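Local structure of Cry37AA1 (Bacillus thuringiensis, 4RHZ) at residues Leu31-Pro34 against Asp35-Phe38; Glu81-Gly85 against Asn86-Ile90. The protein binds calcium and forms a binary complex with Cry23Aa1, in which it probably acts as the smaller, C2-fold partner of a two-component toxin. All coordinates share one frame; numbering follows the deposited sequence.

Contact 1 of 2, residues Leu31-Pro34 against Asp35-Phe38; sequences LTNP and DHDF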
loop_
_atom_site.group_PDB
_atom_site.type_symbol
_atom_site.label_atom_id
_atom_site.label_comp_id
_atom_site.label_asym_id
_atom_site.label_seq_id
_atom_site.Cartn_x
_atom_site.Cartn_y
_atom_site.Cartn_z
ATOM N N LEU B 31 10.687 13.073 20.557
ATOM C CA LEU B 31 10.194 11.783 20.989
ATOM C C LEU B 31 8.884 11.854 21.767
ATOM O O LEU B 31 7.806 11.475 21.243
ATOM C CB LEU B 31 11.253 11.026 21.788
ATOM C CG LEU B 31 12.324 10.300 20.939
ATOM C CD1 LEU B 31 12.804 11.063 19.730
ATOM C CD2 LEU B 31 13.576 9.893 21.800
ATOM N N THR B 32 8.947 12.343 23.005
ATOM C CA THR B 32 7.732 12.318 23.832
ATOM C C THR B 32 7.416 13.647 24.410
ATOM O O THR B 32 6.253 13.884 24.796
ATOM C CB THR B 32 7.821 11.304 24.943
ATOM O OG1 THR B 32 9.046 11.505 25.621
ATOM C CG2 THR B 32 7.870 9.818 24.349
ATOM N N ASN B 33 8.438 14.511 24.478
ATOM C CA ASN B 33 8.300 15.848 25.049
ATOM C C ASN B 33 8.346 16.915 23.984
ATOM O O ASN B 33 9.369 17.168 23.422
ATOM C CB ASN B 33 9.398 16.119 26.137
ATOM C CG ASN B 33 9.149 17.471 26.902
ATOM O OD1 ASN B 33 8.641 18.460 26.309
ATOM N ND2 ASN B 33 9.498 17.504 28.238
ATOM N N PRO B 34 7.247 17.601 23.751
ATOM C CA PRO B 34 7.216 18.571 22.616
ATOM C C PRO B 34 8.224 19.726 22.746
ATOM O O PRO B 34 8.568 20.357 21.703
ATOM C CB PRO B 34 5.803 19.161 22.688
ATOM C CG PRO B 34 5.003 18.090 23.290
ATOM C CD PRO B 34 5.913 17.401 24.339
ATOM N N ASP B 35 8.680 20.027 23.985
ATOM C CA ASP B 35 9.708 21.042 24.110
ATOM C C ASP B 35 11.075 20.516 23.722
ATOM O O ASP B 35 11.969 21.312 23.599
ATOM C CB ASP B 35 9.883 21.532 25.565
ATOM C CG ASP B 35 8.641 22.226 26.156
ATOM O OD1 ASP B 35 8.453 22.092 27.406
ATOM O OD2 ASP B 35 7.924 22.908 25.413
ATOM N N HIS B 36 11.296 19.207 23.681
ATOM C CA HIS B 36 12.601 18.670 23.280
ATOM C C HIS B 36 12.621 18.277 21.812
ATOM O O HIS B 36 12.913 17.123 21.448
ATOM C CB HIS B 36 12.995 17.498 24.167
ATOM C CG HIS B 36 13.070 17.871 25.620
ATOM N ND1 HIS B 36 13.090 16.936 26.636
ATOM C CD2 HIS B 36 13.134 19.093 26.220
ATOM C CE1 HIS B 36 13.166 17.564 27.794
ATOM N NE2 HIS B 36 13.174 18.870 27.560
ATOM N N ASP B 37 12.340 19.255 20.968
ATOM C CA ASP B 37 12.284 18.999 19.570
ATOM C C ASP B 37 13.606 19.367 18.902
ATOM O O ASP B 37 14.414 20.128 19.430
ATOM C CB ASP B 37 11.119 19.747 18.937
ATOM C CG ASP B 37 11.249 21.235 19.108
ATOM O OD1 ASP B 37 10.457 21.983 18.499
ATOM O OD2 ASP B 37 12.147 21.677 19.849
ATOM N N PHE B 38 13.813 18.837 17.709
ATOM C CA PHE B 38 15.067 19.085 17.027
ATOM C C PHE B 38 14.831 19.144 15.536
ATOM O O PHE B 38 13.918 18.495 15.047
ATOM C CB PHE B 38 16.080 18.025 17.446
ATOM C CG PHE B 38 15.594 16.606 17.345
ATOM C CD1 PHE B 38 15.837 15.865 16.194
ATOM C CD2 PHE B 38 14.967 15.985 18.408
ATOM C CE1 PHE B 38 15.433 14.545 16.067
ATOM C CE2 PHE B 38 14.550 14.652 18.334
ATOM C CZ PHE B 38 14.765 13.920 17.126
HETATM O O HOH W 1 13.000 14.485 21.968
HETATM O O HOH W 2 9.355 20.408 29.126
#
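N33 lays its carboxamide over one face of the H36 imidazole. Its ND2 sits 3.7 Å from CE1 of H36, displaced toward the rim of the ring, and the amide and ring planes differ by 23°, so the two groups are stacked with an offset. The torsions of both residues produce the overlap: chi1 of N33, -172°, swings the carboxamide away from its own N and over the imidazole, while CG of H36 lies beside its backbone N, which lays the ring against the amide. The other end of the carboxamide points into the chain ahead: OD1 of N33 accepts a hydrogen bond from the backbone N of D35 at 2.8 Å, the donor tilted 24° out of the carbonyl plane. With one end bonded to the backbone, the amide is restrained in rotation, and ND2 also donates to a water that in turn donates to OD1 of D35.

These bonds belong to a type I beta turn, N33 to H36, with P34 and D35 at its corners, in the loop joining antiparallel strands 26-30 and 38-43. The turn is closed by the backbone N of H36 donating to O of N33 at 2.8 Å, and the OD1 bond to D35 adds an Asx turn at its start. A second water links the two sides of the loop, accepting from N of L31 and donating to O of H36 at 2.7 Å. Near this water, CD1 of L31 meets the edge of the F38 ring at CE2, 4.2 Å away, a loose apolar contact. D35 also faces the partner toxin: its carboxylate makes a salt bridge with R242 of the Cry23AA1 chain and a hydrogen bond with Y234 of that chain, while OD1 of D37 is hydrogen-bonded to Y76 within Cry37AA1.

Contact 2 of 2, residues Glu81-Gly85 against Asn86-Ile90; sequences EYDVG and NADDI. With CA (calcium ion), chain D.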
loop_
_atom_site.group_PDB
_atom_site.type_symbol
_atom_site.label_atom_id
_atom_site.label_comp_id
_atom_site.label_asym_id
_atom_site.label_seq_id
_atom_site.Cartn_x
_atom_site.Cartn_y
_atom_site.Cartn_z
ATOM N N GLU B 81 6.444 27.177 -0.106
ATOM C CA GLU B 81 6.795 27.533 -1.431
ATOM C C GLU B 81 6.433 28.956 -1.721
ATOM O O GLU B 81 5.276 29.559 -1.428
ATOM C CB GLU B 81 6.517 26.538 -2.521
ATOM C CG GLU B 81 7.736 26.363 -3.358
ATOM C CD GLU B 81 7.508 25.515 -4.562
ATOM O OE1 GLU B 81 7.762 24.328 -4.519
ATOM O OE2 GLU B 81 7.076 26.045 -5.564
ATOM N N TYR B 82 7.451 29.417 -2.437
ATOM C CA TYR B 82 7.822 30.743 -2.846
ATOM C C TYR B 82 6.736 31.447 -3.530
ATOM O O TYR B 82 6.067 30.928 -4.385
ATOM C CB TYR B 82 8.977 30.652 -3.858
ATOM C CG TYR B 82 8.888 29.507 -4.890
ATOM C CD1 TYR B 82 9.349 28.247 -4.580
ATOM C CD2 TYR B 82 8.366 29.695 -6.157
ATOM C CE1 TYR B 82 9.283 27.204 -5.473
ATOM C CE2 TYR B 82 8.311 28.639 -7.071
ATOM C CZ TYR B 82 8.778 27.387 -6.708
ATOM O OH TYR B 82 8.747 26.293 -7.547
ATOM N N ASP B 83 6.662 32.707 -3.197
ATOM C CA ASP B 83 5.624 33.614 -3.552
ATOM C C ASP B 83 5.650 33.915 -5.030
ATOM O O ASP B 83 6.209 34.920 -5.425
ATOM C CB ASP B 83 6.091 34.895 -2.881
ATOM C CG ASP B 83 7.661 35.018 -2.865
ATOM O OD1 ASP B 83 8.221 35.792 -2.070
ATOM O OD2 ASP B 83 8.352 34.331 -3.646
ATOM N N VAL B 84 5.060 33.077 -5.882
ATOM C CA VAL B 84 5.227 33.442 -7.274
ATOM C C VAL B 84 4.876 34.918 -7.431
ATOM O O VAL B 84 5.570 35.665 -8.112
ATOM C CB VAL B 84 4.578 32.415 -8.265
ATOM C CG1 VAL B 84 4.666 32.885 -9.693
ATOM C CG2 VAL B 84 5.290 31.087 -8.150
ATOM N N GLY B 85 3.815 35.336 -6.756
ATOM C CA GLY B 85 3.430 36.724 -6.804
ATOM C C GLY B 85 3.734 37.267 -5.448
ATOM O O GLY B 85 4.739 37.908 -5.239
ATOM N N ASN B 86 2.885 36.960 -4.492
ATOM C CA ASN B 86 3.169 37.350 -3.126
ATOM C C ASN B 86 3.049 36.232 -2.108
ATOM O O ASN B 86 3.971 35.982 -1.348
ATOM C CB ASN B 86 2.264 38.474 -2.682
ATOM C CG ASN B 86 2.269 38.638 -1.201
ATOM O OD1 ASN B 86 3.316 38.619 -0.573
ATOM N ND2 ASN B 86 1.096 38.769 -0.620
ATOM N N ALA B 87 1.888 35.583 -2.140
ATOM C CA ALA B 87 1.362 34.567 -1.154
ATOM C C ALA B 87 1.902 33.138 -1.347
ATOM O O ALA B 87 1.761 32.506 -2.396
ATOM C CB ALA B 87 -0.171 34.575 -1.096
ATOM N N ASP B 88 2.565 32.640 -0.323
ATOM C CA ASP B 88 3.338 31.412 -0.469
ATOM C C ASP B 88 2.453 30.173 -0.446
ATOM O O ASP B 88 1.428 30.156 0.229
ATOM C CB ASP B 88 4.402 31.322 0.634
ATOM C CG ASP B 88 5.234 32.574 0.731
ATOM O OD1 ASP B 88 6.450 32.533 0.378
ATOM O OD2 ASP B 88 4.640 33.601 1.162
ATOM N N ASP B 89 2.838 29.185 -1.248
ATOM C CA ASP B 89 2.355 27.830 -1.134
ATOM C C ASP B 89 2.712 27.278 0.257
ATOM O O ASP B 89 3.850 27.477 0.728
ATOM C CB ASP B 89 3.033 26.948 -2.198
ATOM C CG ASP B 89 2.354 27.048 -3.582
ATOM O OD1 ASP B 89 1.438 27.874 -3.745
ATOM O OD2 ASP B 89 2.719 26.282 -4.509
ATOM N N ILE B 90 1.765 26.601 0.913
ATOM C CA ILE B 90 2.106 25.941 2.155
ATOM C C ILE B 90 2.086 24.458 1.942
ATOM O O ILE B 90 1.078 23.945 1.459
ATOM C CB ILE B 90 1.167 26.435 3.315
ATOM C CG1 ILE B 90 1.476 27.928 3.601
ATOM C CG2 ILE B 90 1.401 25.651 4.545
ATOM C CD1 ILE B 90 0.333 28.702 3.709
HETATM CA CA CA D . -0.582 26.556 -3.775
HETATM O O HOH W 3 0.131 24.796 -2.208
HETATM O O HOH W 4 -1.443 27.834 -2.469
HETATM O O HOH W 5 1.037 24.956 -5.105
#
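D89 and E81 meet side by side, their CB atoms 3.5 Å apart on the same face of the sheet. From there D89 reaches the calcium ion through OD1, at 2.4 Å; OD2 is 3.4 Å from the metal, so the carboxylate binds through one oxygen. Its CG lies beside the backbone N (chi1 -82°), which carries the carboxylate out to the ion. Three waters and OE1 of E112 also coordinate the metal, and N14 ND2 holds OD2 of D89 by a hydrogen bond.

The next shell is backbone. N of E81 donates to O of D89 at 2.7 Å and 172°, pairing the start of the strand that carries D89 with the end of strand 73-81. E81 is not a ligand; its OE2 stays 4.5 Å from D89 OD2, a repulsion the calcium may ease, and its OE1 is held by E22 N. Farther out, D83 centres an inverse gamma turn, and D88 OD1 is hydrogen-bonded to Y24 OH. The calcium joins the start of strand 89-100 to the loop between strands 105-110 and 115-125 of the other sheet, at one end of the beta-sandwich; ions bound at one end of a sandwich recall C2 domains.

Contacts 1 and 2 are two separate loops of one four-stranded antiparallel sheet, ordered 38-43, 26-30, 73-81, 89-100. Contact 1 joins the first two strands of that order and contact 2 the last two, so each involves an outermost strand. Their centres lie 29 Å apart and their nearest atoms about 17 Å, without touching; along the chain they follow in series. The roles divide accordingly: residues 31-38 meet the Cry23AA1 chain, whereas residues 81-90 touch no other protein chain of the assembly and carry one of the two protein ligands of calcium. The distance implies that the metal takes no direct part in the interface at contact 1.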